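Local coordinates for alpha-L-rhamnosidase (Aspergillus terreus, PDB 6GSZ), which probably hydrolyses terminal non-reducing alpha-L-rhamnose residues from alpha-L-rhamnosides and carries bound calcium ions, at residues E158-N162 and D163-G167. Residues are numbered along the deposited sequence; the frame is centred on the assembly and turned at random.
Sequences EARIN and DQRVG. With CA (calcium ion), chain B.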
ATOM      1  N   GLU A 158       9.703  19.859   1.118  1.00 10.20           N
ATOM      2  CA  GLU A 158      10.517  19.722  -0.075  1.00 11.08           C
ATOM      3  C   GLU A 158      11.787  20.531   0.160  1.00 10.69           C
ATOM      4  O   GLU A 158      11.696  21.758   0.336  1.00 11.32           O
ATOM      5  CB  GLU A 158       9.818  20.247  -1.319  1.00 13.79           C
ATOM      6  CG  GLU A 158      10.613  20.125  -2.582  1.00 17.70           C
ATOM      7  CD  GLU A 158       9.786  20.384  -3.845  1.00 29.87           C
ATOM      8  OE1 GLU A 158       8.611  20.817  -3.732  1.00 36.91           O
ATOM      9  OE2 GLU A 158      10.295  20.121  -4.930  1.00 32.86           O
ATOM     10  N   ALA A 159      12.951  19.898   0.161  1.00 11.05           N
ATOM     11  CA  ALA A 159      14.233  20.520   0.433  1.00 11.25           C
ATOM     12  C   ALA A 159      15.066  20.687  -0.834  1.00 11.93           C
ATOM     13  O   ALA A 159      15.006  19.888  -1.766  1.00 11.53           O
ATOM     14  CB  ALA A 159      15.029  19.735   1.447  1.00 12.44           C
ATOM     15  N   ARG A 160      15.822  21.792  -0.856  1.00 11.45           N
ATOM     16  CA  ARG A 160      16.754  22.100  -1.944  1.00 11.75           C
ATOM     17  C   ARG A 160      18.089  22.506  -1.313  1.00 12.52           C
ATOM     18  O   ARG A 160      18.121  23.273  -0.332  1.00 13.73           O
ATOM     19  CB  ARG A 160      16.247  23.252  -2.818  1.00 14.59           C
ATOM     20  CG  ARG A 160      14.844  23.061  -3.377  1.00 18.96           C
ATOM     21  CD  ARG A 160      14.359  24.116  -4.353  1.00 19.84           C
ATOM     22  NE  ARG A 160      15.031  23.904  -5.632  1.00 23.91           N
ATOM     23  CZ  ARG A 160      14.681  22.991  -6.546  1.00 25.73           C
ATOM     24  NH1 ARG A 160      13.637  22.205  -6.338  1.00 27.60           N
ATOM     25  NH2 ARG A 160      15.380  22.878  -7.668  1.00 28.01           N
ATOM     26  N   ILE A 161      19.202  22.070  -1.903  1.00 11.87           N
ATOM     27  CA  ILE A 161      20.506  22.503  -1.480  1.00 11.81           C
ATOM     28  C   ILE A 161      21.190  23.114  -2.698  1.00 12.39           C
ATOM     29  O   ILE A 161      21.314  22.456  -3.744  1.00 13.70           O
ATOM     30  CB  ILE A 161      21.350  21.369  -0.896  1.00 12.99           C
ATOM     31  CG1 ILE A 161      20.781  20.949   0.456  1.00 13.27           C
ATOM     32  CG2 ILE A 161      22.815  21.793  -0.765  1.00 13.80           C
ATOM     33  CD1 ILE A 161      21.419  19.648   0.999  1.00 14.37           C
ATOM     34  N   ASN A 162      21.555  24.405  -2.611  1.00 12.24           N
ATOM     35  CA  ASN A 162      22.115  25.123  -3.765  1.00 14.37           C
ATOM     36  C   ASN A 162      21.226  24.971  -5.017  1.00 14.34           C
ATOM     37  O   ASN A 162      21.724  24.681  -6.114  1.00 16.72           O
ATOM     38  CB  ASN A 162      23.558  24.688  -4.006  1.00 14.03           C
ATOM     39  CG  ASN A 162      24.438  24.854  -2.785  1.00 14.04           C
ATOM     40  OD1 ASN A 162      24.393  25.903  -2.133  1.00 15.16           O
ATOM     41  ND2 ASN A 162      25.287  23.887  -2.468  1.00 14.77           N
ATOM     42  N   ASP A 163      19.905  25.147  -4.828  1.00 14.65           N
ATOM     43  CA  ASP A 163      18.857  25.028  -5.870  1.00 16.08           C
ATOM     44  C   ASP A 163      18.821  23.663  -6.568  1.00 17.55           C
ATOM     45  O   ASP A 163      18.341  23.575  -7.700  1.00 21.89           O
ATOM     46  CB  ASP A 163      18.934  26.137  -6.927  1.00 19.18           C
ATOM     47  CG  ASP A 163      17.625  26.292  -7.711  1.00 23.02           C
ATOM     48  OD1 ASP A 163      16.492  26.007  -7.142  1.00 23.82           O
ATOM     49  OD2 ASP A 163      17.721  26.677  -8.880  1.00 31.29           O
ATOM     50  N   GLN A 164      19.271  22.611  -5.902  1.00 13.54           N
ATOM     51  CA  GLN A 164      19.085  21.249  -6.391  1.00 15.28           C
ATOM     52  C   GLN A 164      18.131  20.539  -5.434  1.00 12.70           C
ATOM     53  O   GLN A 164      18.384  20.507  -4.210  1.00 13.43           O
ATOM     54  CB  GLN A 164      20.429  20.544  -6.418  1.00 16.21           C
ATOM     55  CG  GLN A 164      21.451  21.231  -7.302  1.00 18.98           C
ATOM     56  CD  GLN A 164      22.858  20.984  -6.807  1.00 24.55           C
ATOM     57  OE1 GLN A 164      23.295  21.472  -5.732  1.00 32.08           O
ATOM     58  NE2 GLN A 164      23.574  20.213  -7.590  1.00 24.99           N
ATOM     59  N   ARG A 165      17.084  19.917  -5.979  1.00 13.99           N
ATOM     60  CA  ARG A 165      16.154  19.195  -5.136  1.00 13.32           C
ATOM     61  C   ARG A 165      16.887  18.081  -4.382  1.00 13.19           C
ATOM     62  O   ARG A 165      17.646  17.332  -4.979  1.00 14.48           O
ATOM     63  CB  ARG A 165      14.981  18.626  -5.941  1.00 14.20           C
ATOM     64  CG  ARG A 165      13.834  18.206  -5.017  1.00 15.29           C
ATOM     65  CD  ARG A 165      12.735  17.496  -5.751  1.00 17.29           C
ATOM     66  NE  ARG A 165      11.506  17.500  -4.974  1.00 17.74           N
ATOM     67  CZ  ARG A 165      11.182  16.565  -4.065  1.00 15.25           C
ATOM     68  NH1 ARG A 165      12.063  15.616  -3.710  1.00 13.74           N
ATOM     69  NH2 ARG A 165       9.962  16.582  -3.550  1.00 15.77           N
ATOM     70  N   VAL A 166      16.598  17.933  -3.091  1.00 12.34           N
ATOM     71  CA  VAL A 166      17.134  16.848  -2.287  1.00 12.12           C
ATOM     72  C   VAL A 166      16.212  15.644  -2.420  1.00 12.37           C
ATOM     73  O   VAL A 166      15.101  15.674  -1.979  1.00 13.12           O
ATOM     74  CB  VAL A 166      17.311  17.205  -0.811  1.00 11.78           C
ATOM     75  CG1 VAL A 166      17.805  16.032   0.010  1.00 13.91           C
ATOM     76  CG2 VAL A 166      18.202  18.438  -0.665  1.00 12.38           C
ATOM     77  N   GLY A 167      16.758  14.587  -3.031  1.00 11.60           N
ATOM     78  CA  GLY A 167      16.036  13.349  -3.222  1.00 12.29           C
ATOM     79  C   GLY A 167      14.887  13.464  -4.199  1.00 12.16           C
ATOM     80  O   GLY A 167      14.645  14.512  -4.794  1.00 13.41           O
TER
HETATM   81 CA    CA B 946       7.047  20.799  -5.445  0.60 42.44          CA
HETATM   82  O   HOH W   1       7.543  18.175  -4.125  1.00 20.81           O
HETATM   83  O   HOH W   2      13.192  17.104  -0.303  1.00 13.30           O
HETATM   84  O   HOH W   3       7.959  22.554  -5.801  1.00 37.36           O
HETATM   85  O   HOH W   4       6.609  20.764  -7.633  1.00 31.34           O
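Arg165 reaches back across a tight beta hairpin to the calcium-binding Glu158. Arg165 CB lies 3.8 Å from Arg160 NH1; chi1 of -165° sets CG anti to the backbone N, and the chain then runs extended to NE. CG passes Ala159 O and CD approaches Glu158 OE2. Arg165 NE donates to Glu158 OE2 at 2.9 Å (N-H...O 152°), from above the carboxylate plane, the two flat groups turned 51° apart. CZ and NH2 rest near Glu158 CG. NH1 binds Gly167 O in the guanidinium plane, while NH2 shares a water with Glu158 OE1, weakly on the glutamate side, and also bonds His169 O. Glu158 OE1 coordinates the calcium at 2.3 Å alongside Ser392. A type I' turn from Ile161 to Gln164, both its central residues at positive phi, closes the hairpin, and Ile161 N and Gln164 O bond at 2.9 Å. Arg160, bent at chi3, grips Asp163 side-on: Arg160 NE donates to Asp163 OD1 at 3.0 Å and Arg160 NH2 to the backbone Asp163 O at 3.0 Å. Away from the arginines, Val166 CG2 packs on Ile161 CG1 at 3.8 Å. The Glu158 carboxylate thus divides its oxygens between metal and arginine; Arg165 probably offsets some of the carboxylate's charge and steadies the carboxylate's rotation.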